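PDB 3IA7: CalG4 from Micromonospora echinospora, which belongs to the GT-B superfamily, with two Rossmann-like domains that each carry a parallel sheet flanked by helices. Local coordinates for residues A10-G14 against Y57-D62; Q13-V18 against Y37-F43; Y83-N87 against V110-A115; A127-G133 against E186-F192. All coordinates share one frame; numbering follows the deposited sequence.

Contact 1: A10-G14 against Y57-D62; sequences ANVQG and YKSEFD
Gln-13 and Ser-59 have the nearest pair of CA atoms across the two segments, 7.6 Å apart. Segment 10-14 leaves the end of strand 6-10 and runs as an irregular loop toward Gly-14, the N-cap of helix 15-30. Segment 57-62 is also irregular. It follows strand 53-56 and turns just after Ser-59. There Ser-59 OG accepts from Phe-61 N at 3.1 Å, which makes an ST turn. Lys-58 NZ and Asp-62 OD2 form a salt bridge across the same bend.

One hydrogen bond joins the loops. Gln-13 N donates to Tyr-57 OH at 3.1 Å, and the bond is bent, at 141°. The donor lies at the edge of the phenol ring, near its plane. Beside it, Val-12 CG2 rests 3.6 Å from Tyr-57 OH. This methyl is anti to the backbone N, which swings it to the hydroxyl. The Tyr-57 hydroxyl also bonds to Glu-86, so two partners fix the end of the ring.

The Gln-13 chain is extended beyond CG and reaches out to Ser-59. Its NE2 lies 3.2 Å from Ser-59 OG and 3.4 Å from Ser-59 CB. The other end of the amide, OE1, is held by Thr-40. Ser-59 OG has its stronger partner in Glu-86. Phe-61 CB packs 4.1 Å from Gln-13 NE2.

Helix 75-98 backs the contact, with Glu-86 touching Val-12 and Phe-61. Helix 41-49 meets Gln-13 through Leu-42 and Phe-43. Both loops leave the C-terminal ends of strands of one parallel sheet; strand 34-39 lies between strands 6-10 and 53-56.

Contact 2: Q13-V18 against Y37-F43; sequences QGHGHV and YVTTPLF. With CA (calcium ion), chain C.
Phe-43 is the centre of the contact, wedged against the turn that starts helix 15-30. Its CE2 comes to 3.1 Å from Gly-14 N, a tight approach, and its CZ lies 3.6 Å from His-15 N. The ring thus leans largely on the backbone of the first turn, with Gln-13 CB beside it. CG of Phe-43 is anti to its own carbonyl carbon (chi1 -66°), which directs the ring at this turn.

Val-18 covers part of one face of that ring. Its CG2 stands 4.2 Å above the plane, offset toward the rim. Both methyls lie 4.1 Å from Tyr-37 OH, and CG1 also meets Phe-43 CD1. That hydroxyl is bonded to Ser-21. Val-18 N and His-17 N both donate to Gly-14 O, so the helix starts with a doubly used carbonyl.

These pieces belong to the beta-alpha-beta unit of strand 6-10, helix 15-30 and strand 34-39, a crossover of the Rossmann-like N-terminal domain.

Gln-13 meets Thr-40 at about a right angle. Thr-40 OG1 donates to Gln-13 OE1 at 2.6 Å, a short bond with the donor tilted 22° from the carbonyl plane. Just beyond, Leu-42 O binds the calcium ion at 2.3 Å, together with two waters. One of these waters also donates to Pro-41 O. Glu-46 and, from the second subunit, Gln-225 and His-297 supply further ligands, so the metal bridges the two chains.

Contact 3: Y83-N87 against V110-A115; sequences YVREN and VFPFIA
Tyr-83 comes first and sets its ring edge against the face of Phe-111. This is a T-shaped pair with centroids 4.8 Å apart and planes at 63°. CG of Tyr-83 is anti to the backbone N (chi1 174°), and the ring stretches from the helix to the far segment. There its OH lies 2.6 Å from Phe-111 O, a weak hydrogen bond at most. The same hydroxyl sits at the edge of the Phe-113 ring, 3.2 Å from CD2. Ile-114 CD1 touches Tyr-83 CE2.

Glu-86, one turn on, adds only its aliphatic part. Its CG lies 3.9 Å from Phe-111 CE2, while the carboxylate turns away to Ser-59, Tyr-57 and Glu-60 N.

Asn-87 carries most of the polar contact. Its OD1 accepts from Ala-115 N at 3.1 Å. That bond is straight (168°) and lies in the carbonyl plane, on a lone pair. ND2 donates to Tyr-83 O at 3.0 Å within its own helix, and weakly to Phe-111 O. It also stands over the centre of the Tyr-83 ring, 3.5 Å above the plane. The amide is thus gripped at both ends, which would fix its rotation. Ala-115 CB packs on Asn-87 O. Pro-112 is the centre of an inverse gamma turn that follows Phe-111.

The contact ties the middle of helix 75-98 to the start of helix 113-123. Helix 159-170 packs on Val-84 and Ile-114, and strand 127-131 lies beside Val-110 and Phe-113.

Contact 4: A127-G133 against E186-F192; sequences AVRLTGG and EGLTIVF
Strands 127-131 and 189-191 are parallel neighbours in the N-terminal sheet, paired through Arg-129 with Thr-189, Leu-130 with Ile-190 and Thr-131 with Val-191. Their directions differ by 19°. Four backbone hydrogen bonds join the segments. Arg-129 N donates to Leu-188 O at 2.8 Å, and Ile-190 N donates back to Arg-129 O. Thr-131 N then donates to Ile-190 O at 2.9 Å, and Phe-192 N to Thr-131 O. CA-H...O contacts lie between them, such as Thr-189 CA to Arg-129 O at 3.2 Å.

Val-128, Leu-130, Leu-188 and Ile-190 form the apolar side. Leu-130 and Ile-190 lie side by side, with CD2 of the first 3.7 Å from CB of the second. Val-128 CG1 is 3.8 Å from Ile-190 CG1. The Phe-192 ring closes this row: its CE2 is 4.0 Å from Leu-130 CB. Helix 385-400 covers this side through Tyr-396 and Ala-389.

On the other side, Arg-129 runs alongside Thr-189, its CB 3.8 Å from Thr-189 OG1. Arg-129 and Glu-186 both bond to Tyr-108 OH, and so share one partner. Glu-186 bends at chi2 (46°), which brings its carboxylate back over Ala-127. OE2 accepts from Gly-187 N and from a water that also accepts from Ala-127 N. At the end of the strand, Thr-131 OG1 accepts from Gly-133 N, an ST turn.

A parallel strand pair between strand 105-109 and strand 208-210, with helices on its faces, is typical of the Rossmann-like sheet of a GT-B fold.

All four contacts lie in the N-terminal domain. Contacts 1 and 2 share Gln-13 and Gly-14, and their centres are about 7 Å apart. Asn-11 ND2 reaches His-17 O at 2.9 Å between them. Contact 1 meets contact 3 through Glu-86: its OE2 is 2.6 Å from Ser-59 OG and its OE1 2.7 Å from Glu-60 N. Contacts 3 and 4 touch where Val-110 N lies 2.8 Å from Leu-130 O, so strand 127-131 links them. Contacts 1 and 4 do not touch; their centres are about 19 Å apart. The calcium ion is bound in contact 2, about 9 Å from the Gln-13 side chain, at the subunit interface.

Contact 1: A10-G14 against Y57-D62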
loop_
_atom_site.group_PDB
_atom_site.type_symbol
_atom_site.label_atom_id
_atom_site.label_comp_id
_atom_site.label_asym_id
_atom_site.label_seq_id
_atom_site.Cartn_x
_atom_site.Cartn_y
_atom_site.Cartn_z
ATOM N N ALA A 10 1.981 -15.012 15.500
ATOM C CA ALA A 10 2.839 -14.565 16.626
ATOM C C ALA A 10 3.968 -13.703 16.068
ATOM O O ALA A 10 4.791 -14.200 15.238
ATOM C CB ALA A 10 3.409 -15.790 17.380
ATOM N N ASN A 11 4.056 -12.443 16.512
ATOM C CA ASN A 11 5.079 -11.548 16.021
ATOM C C ASN A 11 5.617 -10.661 17.145
ATOM O O ASN A 11 4.951 -10.464 18.183
ATOM C CB ASN A 11 4.558 -10.646 14.876
ATOM C CG ASN A 11 5.681 -10.238 13.871
ATOM O OD1 ASN A 11 6.888 -10.341 14.138
ATOM N ND2 ASN A 11 5.267 -9.866 12.685
ATOM N N VAL A 12 6.833 -10.177 16.951
ATOM C CA VAL A 12 7.434 -9.235 17.883
ATOM C C VAL A 12 6.938 -7.814 17.499
ATOM O O VAL A 12 6.427 -7.598 16.405
ATOM C CB VAL A 12 8.988 -9.348 17.907
ATOM C CG1 VAL A 12 9.545 -9.006 16.556
ATOM C CG2 VAL A 12 9.605 -8.389 18.963
ATOM N N GLN A 13 7.059 -6.856 18.406
ATOM C CA GLN A 13 6.669 -5.511 18.022
ATOM C C GLN A 13 7.796 -4.916 17.153
ATOM O O GLN A 13 8.933 -5.375 17.189
ATOM C CB GLN A 13 6.281 -4.670 19.245
ATOM C CG GLN A 13 7.348 -4.458 20.202
ATOM C CD GLN A 13 7.106 -3.267 21.149
ATOM O OE1 GLN A 13 6.005 -2.617 21.216
ATOM N NE2 GLN A 13 8.139 -3.000 21.925
ATOM N N GLY A 14 7.487 -3.915 16.359
ATOM C CA GLY A 14 8.513 -3.275 15.564
ATOM C C GLY A 14 8.053 -3.279 14.130
ATOM O O GLY A 14 7.552 -4.301 13.598
ATOM N N TYR A 57 0.621 -8.543 24.266
ATOM C CA TYR A 57 1.682 -8.962 25.163
ATOM C C TYR A 57 2.458 -7.701 25.575
ATOM O O TYR A 57 2.375 -6.642 24.919
ATOM C CB TYR A 57 2.567 -10.065 24.488
ATOM C CG TYR A 57 3.706 -9.548 23.601
ATOM C CD1 TYR A 57 5.013 -9.390 24.121
ATOM C CD2 TYR A 57 3.480 -9.175 22.265
ATOM C CE1 TYR A 57 6.065 -8.927 23.301
ATOM C CE2 TYR A 57 4.538 -8.733 21.460
ATOM C CZ TYR A 57 5.818 -8.627 21.987
ATOM O OH TYR A 57 6.863 -8.124 21.204
ATOM N N LYS A 58 3.198 -7.847 26.672
ATOM C CA LYS A 58 4.045 -6.821 27.208
ATOM C C LYS A 58 5.482 -7.100 26.779
ATOM O O LYS A 58 6.064 -8.135 27.119
ATOM C CB LYS A 58 3.961 -6.837 28.731
ATOM C CG LYS A 58 5.046 -5.982 29.401
ATOM C CD LYS A 58 4.669 -4.526 29.383
ATOM C CE LYS A 58 5.608 -3.713 30.308
ATOM N NZ LYS A 58 5.335 -2.251 30.045
ATOM N N SER A 59 6.029 -6.168 26.018
ATOM C CA SER A 59 7.391 -6.311 25.515
ATOM C C SER A 59 8.441 -6.013 26.530
ATOM O O SER A 59 8.372 -4.984 27.242
ATOM C CB SER A 59 7.611 -5.404 24.297
ATOM O OG SER A 59 8.873 -5.606 23.715
ATOM N N GLU A 60 9.438 -6.891 26.558
ATOM C CA GLU A 60 10.689 -6.647 27.305
ATOM C C GLU A 60 11.377 -5.344 26.908
ATOM O O GLU A 60 12.102 -4.746 27.701
ATOM C CB GLU A 60 11.652 -7.820 27.122
ATOM C CG GLU A 60 11.114 -9.117 27.691
ATOM C CD GLU A 60 11.136 -9.163 29.225
ATOM O OE1 GLU A 60 12.177 -8.873 29.833
ATOM O OE2 GLU A 60 10.086 -9.478 29.817
ATOM N N PHE A 61 11.089 -4.875 25.705
ATOM C CA PHE A 61 11.759 -3.711 25.147
ATOM C C PHE A 61 11.180 -2.365 25.624
ATOM O O PHE A 61 11.694 -1.289 25.268
ATOM C CB PHE A 61 11.810 -3.839 23.619
ATOM C CG PHE A 61 12.647 -5.009 23.151
ATOM C CD1 PHE A 61 14.030 -5.014 23.355
ATOM C CD2 PHE A 61 12.065 -6.112 22.552
ATOM C CE1 PHE A 61 14.799 -6.085 22.946
ATOM C CE2 PHE A 61 12.826 -7.183 22.157
ATOM C CZ PHE A 61 14.190 -7.171 22.345
ATOM N N ASP A 62 10.126 -2.429 26.434
ATOM C CA ASP A 62 9.599 -1.253 27.087
ATOM C C ASP A 62 10.615 -0.730 28.092
ATOM O O ASP A 62 10.817 0.473 28.193
ATOM C CB ASP A 62 8.265 -1.583 27.766
ATOM C CG ASP A 62 7.122 -1.664 26.759
ATOM O OD1 ASP A 62 7.419 -1.666 25.548
ATOM O OD2 ASP A 62 5.951 -1.717 27.178
#

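Contact 2: Q13-V18 against Y37-F43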
loop_
_atom_site.group_PDB
_atom_site.type_symbol
_atom_site.label_atom_id
_atom_site.label_comp_id
_atom_site.label_asym_id
_atom_site.label_seq_id
_atom_site.Cartn_x
_atom_site.Cartn_y
_atom_site.Cartn_z
ATOM N N GLN A 13 7.059 -6.856 18.406
ATOM C CA GLN A 13 6.669 -5.511 18.022
ATOM C C GLN A 13 7.796 -4.916 17.153
ATOM O O GLN A 13 8.933 -5.375 17.189
ATOM C CB GLN A 13 6.281 -4.670 19.245
ATOM C CG GLN A 13 7.348 -4.458 20.202
ATOM C CD GLN A 13 7.106 -3.267 21.149
ATOM O OE1 GLN A 13 6.005 -2.617 21.216
ATOM N NE2 GLN A 13 8.139 -3.000 21.925
ATOM N N GLY A 14 7.487 -3.915 16.359
ATOM C CA GLY A 14 8.513 -3.275 15.564
ATOM C C GLY A 14 8.053 -3.279 14.130
ATOM O O GLY A 14 7.552 -4.301 13.598
ATOM N N HIS A 15 8.219 -2.119 13.511
ATOM C CA HIS A 15 7.678 -1.865 12.220
ATOM C C HIS A 15 8.203 -2.912 11.221
ATOM O O HIS A 15 7.449 -3.407 10.370
ATOM C CB HIS A 15 8.038 -0.448 11.770
ATOM C CG HIS A 15 7.728 -0.193 10.333
ATOM N ND1 HIS A 15 6.438 -0.044 9.866
ATOM C CD2 HIS A 15 8.535 -0.120 9.247
ATOM C CE1 HIS A 15 6.462 0.142 8.555
ATOM N NE2 HIS A 15 7.721 0.090 8.152
ATOM N N GLY A 16 9.503 -3.203 11.323
ATOM C CA GLY A 16 10.193 -4.067 10.376
ATOM C C GLY A 16 9.716 -5.513 10.414
ATOM O O GLY A 16 9.900 -6.246 9.449
ATOM N N HIS A 17 9.115 -5.917 11.528
ATOM C CA HIS A 17 8.611 -7.272 11.710
ATOM C C HIS A 17 7.124 -7.301 11.420
ATOM O O HIS A 17 6.642 -8.230 10.766
ATOM C CB HIS A 17 8.872 -7.743 13.142
ATOM C CG HIS A 17 10.325 -7.993 13.407
ATOM N ND1 HIS A 17 10.918 -9.212 13.166
ATOM C CD2 HIS A 17 11.316 -7.161 13.802
ATOM C CE1 HIS A 17 12.214 -9.131 13.432
ATOM N NE2 HIS A 17 12.475 -7.903 13.841
ATOM N N VAL A 18 6.419 -6.249 11.820
ATOM C CA VAL A 18 4.964 -6.264 11.684
ATOM C C VAL A 18 4.535 -5.996 10.230
ATOM O O VAL A 18 3.709 -6.734 9.671
ATOM C CB VAL A 18 4.310 -5.302 12.739
ATOM C CG1 VAL A 18 2.846 -5.027 12.459
ATOM C CG2 VAL A 18 4.465 -5.888 14.160
ATOM N N TYR A 37 -3.829 -12.219 16.347
ATOM C CA TYR A 37 -2.504 -11.701 16.098
ATOM C C TYR A 37 -1.937 -11.187 17.430
ATOM O O TYR A 37 -2.544 -10.294 18.065
ATOM C CB TYR A 37 -2.573 -10.583 15.024
ATOM C CG TYR A 37 -1.214 -10.195 14.401
ATOM C CD1 TYR A 37 -0.982 -10.368 13.044
ATOM C CD2 TYR A 37 -0.217 -9.577 15.158
ATOM C CE1 TYR A 37 0.224 -10.008 12.462
ATOM C CE2 TYR A 37 1.030 -9.214 14.585
ATOM C CZ TYR A 37 1.231 -9.455 13.223
ATOM O OH TYR A 37 2.413 -9.058 12.618
ATOM N N VAL A 38 -0.791 -11.764 17.838
ATOM C CA VAL A 38 -0.120 -11.337 19.068
ATOM C C VAL A 38 0.810 -10.144 18.807
ATOM O O VAL A 38 1.791 -10.218 18.001
ATOM C CB VAL A 38 0.663 -12.519 19.741
ATOM C CG1 VAL A 38 1.327 -12.094 21.095
ATOM C CG2 VAL A 38 -0.259 -13.792 19.909
ATOM N N THR A 39 0.521 -9.047 19.507
ATOM C CA THR A 39 1.310 -7.844 19.360
ATOM C C THR A 39 1.202 -6.944 20.596
ATOM O O THR A 39 0.633 -7.351 21.605
ATOM C CB THR A 39 0.956 -7.060 18.055
ATOM O OG1 THR A 39 1.979 -6.074 17.814
ATOM C CG2 THR A 39 -0.507 -6.413 18.175
ATOM N N THR A 40 1.809 -5.761 20.547
ATOM C CA THR A 40 1.768 -4.848 21.669
ATOM C C THR A 40 0.763 -3.729 21.390
ATOM O O THR A 40 0.301 -3.600 20.252
ATOM C CB THR A 40 3.156 -4.206 21.912
ATOM O OG1 THR A 40 3.574 -3.453 20.749
ATOM C CG2 THR A 40 4.185 -5.248 22.307
ATOM N N PRO A 41 0.417 -2.936 22.415
ATOM C CA PRO A 41 -0.509 -1.868 22.135
ATOM C C PRO A 41 -0.040 -0.952 20.988
ATOM O O PRO A 41 -0.859 -0.424 20.240
ATOM C CB PRO A 41 -0.573 -1.140 23.463
ATOM C CG PRO A 41 -0.500 -2.310 24.477
ATOM C CD PRO A 41 0.680 -3.053 23.879
ATOM N N LEU A 42 1.280 -0.783 20.869
ATOM C CA LEU A 42 1.861 0.104 19.836
ATOM C C LEU A 42 1.438 -0.258 18.403
ATOM O O LEU A 42 1.360 0.598 17.530
ATOM C CB LEU A 42 3.404 0.103 19.936
ATOM C CG LEU A 42 4.212 1.054 19.026
ATOM C CD1 LEU A 42 3.740 2.519 19.091
ATOM C CD2 LEU A 42 5.726 0.916 19.385
ATOM N N PHE A 43 1.253 -1.534 18.148
ATOM C CA PHE A 43 0.805 -1.981 16.836
ATOM C C PHE A 43 -0.585 -2.573 16.747
ATOM O O PHE A 43 -0.957 -3.038 15.656
ATOM C CB PHE A 43 1.806 -2.997 16.302
ATOM C CG PHE A 43 3.118 -2.360 16.046
ATOM C CD1 PHE A 43 3.332 -1.628 14.870
ATOM C CD2 PHE A 43 4.097 -2.351 17.052
ATOM C CE1 PHE A 43 4.530 -0.972 14.621
ATOM C CE2 PHE A 43 5.324 -1.706 16.831
ATOM C CZ PHE A 43 5.537 -0.996 15.601
HETATM CA CA CA C . -0.116 2.139 16.737
HETATM O O HOH W 1 -1.745 0.929 18.074
HETATM O O HOH W 2 -0.113 3.416 18.802
#

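Contact 3: Y83-N87 against V110-A115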
loop_
_atom_site.group_PDB
_atom_site.type_symbol
_atom_site.label_atom_id
_atom_site.label_comp_id
_atom_site.label_asym_id
_atom_site.label_seq_id
_atom_site.Cartn_x
_atom_site.Cartn_y
_atom_site.Cartn_z
ATOM N N TYR A 83 16.217 -11.518 24.367
ATOM C CA TYR A 83 15.621 -12.167 23.179
ATOM C C TYR A 83 14.755 -13.355 23.632
ATOM O O TYR A 83 13.595 -13.532 23.186
ATOM C CB TYR A 83 16.748 -12.642 22.240
ATOM C CG TYR A 83 16.266 -13.446 21.051
ATOM C CD1 TYR A 83 15.700 -12.801 19.931
ATOM C CD2 TYR A 83 16.341 -14.853 21.041
ATOM C CE1 TYR A 83 15.248 -13.552 18.825
ATOM C CE2 TYR A 83 15.890 -15.598 19.947
ATOM C CZ TYR A 83 15.346 -14.936 18.853
ATOM O OH TYR A 83 14.893 -15.634 17.758
ATOM N N VAL A 84 15.343 -14.183 24.494
ATOM C CA VAL A 84 14.623 -15.327 25.062
ATOM C C VAL A 84 13.393 -14.881 25.878
ATOM O O VAL A 84 12.301 -15.443 25.681
ATOM C CB VAL A 84 15.551 -16.292 25.851
ATOM C CG1 VAL A 84 14.724 -17.419 26.481
ATOM C CG2 VAL A 84 16.622 -16.902 24.895
ATOM N N ARG A 85 13.558 -13.892 26.754
ATOM C CA ARG A 85 12.432 -13.370 27.529
ATOM C C ARG A 85 11.308 -12.850 26.642
ATOM O O ARG A 85 10.134 -13.070 26.944
ATOM C CB ARG A 85 12.838 -12.287 28.524
ATOM C CG ARG A 85 13.715 -12.771 29.694
ATOM C CD ARG A 85 13.798 -11.732 30.801
ATOM N NE ARG A 85 14.362 -10.459 30.353
ATOM C CZ ARG A 85 15.664 -10.172 30.343
ATOM N NH1 ARG A 85 16.554 -11.069 30.764
ATOM N NH2 ARG A 85 16.077 -8.980 29.916
ATOM N N GLU A 86 11.659 -12.167 25.559
ATOM C CA GLU A 86 10.656 -11.643 24.622
ATOM C C GLU A 86 9.893 -12.780 23.933
ATOM O O GLU A 86 8.647 -12.703 23.792
ATOM C CB GLU A 86 11.347 -10.773 23.533
ATOM C CG GLU A 86 10.329 -9.983 22.644
ATOM C CD GLU A 86 9.704 -8.784 23.345
ATOM O OE1 GLU A 86 9.712 -8.709 24.592
ATOM O OE2 GLU A 86 9.174 -7.904 22.629
ATOM N N ASN A 87 10.624 -13.822 23.495
ATOM C CA ASN A 87 9.953 -15.039 22.993
ATOM C C ASN A 87 8.969 -15.591 24.048
ATOM O O ASN A 87 7.832 -15.937 23.724
ATOM C CB ASN A 87 10.987 -16.101 22.634
ATOM C CG ASN A 87 11.457 -15.961 21.196
ATOM O OD1 ASN A 87 10.901 -16.605 20.326
ATOM N ND2 ASN A 87 12.419 -15.049 20.931
ATOM N N VAL A 110 10.159 -14.969 12.213
ATOM C CA VAL A 110 11.438 -15.589 12.621
ATOM C C VAL A 110 12.021 -15.076 13.955
ATOM O O VAL A 110 12.608 -15.855 14.706
ATOM C CB VAL A 110 12.482 -15.522 11.483
ATOM C CG1 VAL A 110 12.860 -14.067 11.210
ATOM C CG2 VAL A 110 13.748 -16.395 11.822
ATOM N N PHE A 111 11.810 -13.811 14.296
ATOM C CA PHE A 111 12.349 -13.327 15.585
ATOM C C PHE A 111 11.730 -14.117 16.788
ATOM O O PHE A 111 12.470 -14.690 17.611
ATOM C CB PHE A 111 12.148 -11.822 15.704
ATOM C CG PHE A 111 12.630 -11.228 17.037
ATOM C CD1 PHE A 111 13.718 -10.359 17.065
ATOM C CD2 PHE A 111 11.977 -11.526 18.225
ATOM C CE1 PHE A 111 14.171 -9.819 18.318
ATOM C CE2 PHE A 111 12.425 -10.998 19.476
ATOM C CZ PHE A 111 13.502 -10.138 19.491
ATOM N N PRO A 112 10.400 -14.180 16.897
ATOM C CA PRO A 112 9.827 -15.112 17.893
ATOM C C PRO A 112 9.701 -16.589 17.462
ATOM O O PRO A 112 8.673 -17.226 17.747
ATOM C CB PRO A 112 8.417 -14.499 18.142
ATOM C CG PRO A 112 8.028 -13.999 16.732
ATOM C CD PRO A 112 9.340 -13.365 16.251
ATOM N N PHE A 113 10.749 -17.176 16.863
ATOM C CA PHE A 113 10.559 -18.524 16.352
ATOM C C PHE A 113 10.459 -19.523 17.511
ATOM O O PHE A 113 9.820 -20.538 17.336
ATOM C CB PHE A 113 11.659 -18.958 15.396
ATOM C CG PHE A 113 12.957 -19.352 16.081
ATOM C CD1 PHE A 113 13.236 -20.703 16.314
ATOM C CD2 PHE A 113 13.902 -18.402 16.445
ATOM C CE1 PHE A 113 14.437 -21.147 16.959
ATOM C CE2 PHE A 113 15.149 -18.831 17.057
ATOM C CZ PHE A 113 15.398 -20.212 17.288
ATOM N N ILE A 114 11.114 -19.242 18.654
ATOM C CA ILE A 114 11.001 -20.143 19.783
ATOM C C ILE A 114 9.542 -20.195 20.272
ATOM O O ILE A 114 8.944 -21.262 20.418
ATOM C CB ILE A 114 11.973 -19.783 20.931
ATOM C CG1 ILE A 114 13.426 -19.868 20.403
ATOM C CG2 ILE A 114 11.733 -20.708 22.125
ATOM C CD1 ILE A 114 14.437 -19.161 21.253
ATOM N N ALA A 115 8.953 -19.038 20.454
ATOM C CA ALA A 115 7.516 -18.973 20.823
ATOM C C ALA A 115 6.670 -19.683 19.800
ATOM O O ALA A 115 5.792 -20.459 20.130
ATOM C CB ALA A 115 7.074 -17.484 20.919
#

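Contact 4: A127-G133 against E186-F192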
loop_
_atom_site.group_PDB
_atom_site.type_symbol
_atom_site.label_atom_id
_atom_site.label_comp_id
_atom_site.label_asym_id
_atom_site.label_seq_id
_atom_site.Cartn_x
_atom_site.Cartn_y
_atom_site.Cartn_z
ATOM N N ALA A 127 2.793 -25.303 11.703
ATOM C CA ALA A 127 3.258 -23.939 11.807
ATOM C C ALA A 127 3.886 -23.491 10.505
ATOM O O ALA A 127 4.353 -24.324 9.726
ATOM C CB ALA A 127 4.286 -23.770 13.003
ATOM N N VAL A 128 3.832 -22.182 10.261
ATOM C CA VAL A 128 4.445 -21.547 9.112
ATOM C C VAL A 128 5.353 -20.475 9.641
ATOM O O VAL A 128 4.921 -19.670 10.475
ATOM C CB VAL A 128 3.377 -20.813 8.247
ATOM C CG1 VAL A 128 4.049 -19.908 7.150
ATOM C CG2 VAL A 128 2.370 -21.771 7.670
ATOM N N ARG A 129 6.583 -20.415 9.124
ATOM C CA ARG A 129 7.507 -19.376 9.483
ATOM C C ARG A 129 7.415 -18.186 8.476
ATOM O O ARG A 129 7.357 -18.391 7.243
ATOM C CB ARG A 129 8.943 -19.921 9.491
ATOM C CG ARG A 129 9.983 -18.812 9.816
ATOM C CD ARG A 129 11.422 -19.422 9.973
ATOM N NE ARG A 129 11.434 -20.439 11.059
ATOM C CZ ARG A 129 12.511 -20.817 11.737
ATOM N NH1 ARG A 129 13.698 -20.286 11.447
ATOM N NH2 ARG A 129 12.392 -21.699 12.735
ATOM N N LEU A 130 7.525 -16.983 9.003
ATOM C CA LEU A 130 7.671 -15.788 8.163
ATOM C C LEU A 130 8.988 -15.105 8.376
ATOM O O LEU A 130 9.474 -14.990 9.512
ATOM C CB LEU A 130 6.594 -14.749 8.521
ATOM C CG LEU A 130 5.111 -15.107 8.519
ATOM C CD1 LEU A 130 4.239 -13.784 8.918
ATOM C CD2 LEU A 130 4.589 -15.776 7.171
ATOM N N THR A 131 9.543 -14.551 7.299
ATOM C CA THR A 131 10.694 -13.650 7.494
ATOM C C THR A 131 10.736 -12.538 6.466
ATOM O O THR A 131 10.514 -12.774 5.283
ATOM C CB THR A 131 12.095 -14.410 7.580
ATOM O OG1 THR A 131 13.142 -13.452 7.771
ATOM C CG2 THR A 131 12.375 -15.271 6.332
ATOM N N GLY A 132 11.056 -11.338 6.950
ATOM C CA GLY A 132 11.338 -10.164 6.132
ATOM C C GLY A 132 12.826 -10.086 5.804
ATOM O O GLY A 132 13.225 -9.141 5.161
ATOM N N GLY A 133 13.643 -11.031 6.286
ATOM C CA GLY A 133 15.139 -11.010 6.033
ATOM C C GLY A 133 15.514 -12.291 5.293
ATOM O O GLY A 133 14.620 -13.021 4.869
ATOM N N GLU A 186 11.328 -25.011 9.150
ATOM C CA GLU A 186 9.862 -25.087 9.234
ATOM C C GLU A 186 9.222 -25.812 8.042
ATOM O O GLU A 186 9.822 -25.889 6.978
ATOM C CB GLU A 186 9.257 -23.673 9.383
ATOM C CG GLU A 186 7.822 -23.724 9.956
ATOM C CD GLU A 186 7.702 -24.679 11.166
ATOM O OE1 GLU A 186 8.105 -24.301 12.281
ATOM O OE2 GLU A 186 7.268 -25.839 10.987
ATOM N N GLY A 187 8.046 -26.408 8.243
ATOM C CA GLY A 187 7.337 -27.104 7.133
ATOM C C GLY A 187 7.077 -26.169 5.937
ATOM O O GLY A 187 7.059 -26.611 4.776
ATOM N N LEU A 188 6.857 -24.883 6.235
ATOM C CA LEU A 188 6.706 -23.805 5.225
ATOM C C LEU A 188 7.308 -22.504 5.762
ATOM O O LEU A 188 7.093 -22.125 6.928
ATOM C CB LEU A 188 5.213 -23.559 4.826
ATOM C CG LEU A 188 4.944 -22.372 3.857
ATOM C CD1 LEU A 188 5.560 -22.676 2.439
ATOM C CD2 LEU A 188 3.434 -22.000 3.789
ATOM N N THR A 189 8.091 -21.829 4.913
ATOM C CA THR A 189 8.658 -20.544 5.256
ATOM C C THR A 189 8.324 -19.570 4.123
ATOM O O THR A 189 8.656 -19.848 2.958
ATOM C CB THR A 189 10.206 -20.633 5.441
ATOM O OG1 THR A 189 10.518 -21.581 6.512
ATOM C CG2 THR A 189 10.752 -19.237 5.869
ATOM N N ILE A 190 7.664 -18.465 4.479
ATOM C CA ILE A 190 7.310 -17.413 3.574
ATOM C C ILE A 190 8.348 -16.314 3.781
ATOM O O ILE A 190 8.498 -15.739 4.881
ATOM C CB ILE A 190 5.857 -16.841 3.820
ATOM C CG1 ILE A 190 4.795 -17.972 3.931
ATOM C CG2 ILE A 190 5.505 -15.694 2.758
ATOM C CD1 ILE A 190 4.478 -18.680 2.678
ATOM N N VAL A 191 9.092 -16.044 2.717
ATOM C CA VAL A 191 10.169 -15.089 2.773
ATOM C C VAL A 191 9.758 -13.879 1.949
ATOM O O VAL A 191 9.462 -14.024 0.733
ATOM C CB VAL A 191 11.455 -15.717 2.149
ATOM C CG1 VAL A 191 12.572 -14.704 2.188
ATOM C CG2 VAL A 191 11.871 -16.989 2.898
ATOM N N PHE A 192 9.751 -12.690 2.549
ATOM C CA PHE A 192 9.215 -11.487 1.861
ATOM C C PHE A 192 10.266 -10.791 1.011
ATOM O O PHE A 192 10.473 -9.554 1.093
ATOM C CB PHE A 192 8.589 -10.550 2.913
ATOM C CG PHE A 192 7.387 -11.179 3.604
ATOM C CD1 PHE A 192 6.254 -11.541 2.871
ATOM C CD2 PHE A 192 7.401 -11.378 4.984
ATOM C CE1 PHE A 192 5.137 -12.138 3.498
ATOM C CE2 PHE A 192 6.270 -11.962 5.630
ATOM C CZ PHE A 192 5.166 -12.367 4.878
HETATM O O HOH W 3 4.924 -27.179 11.294
#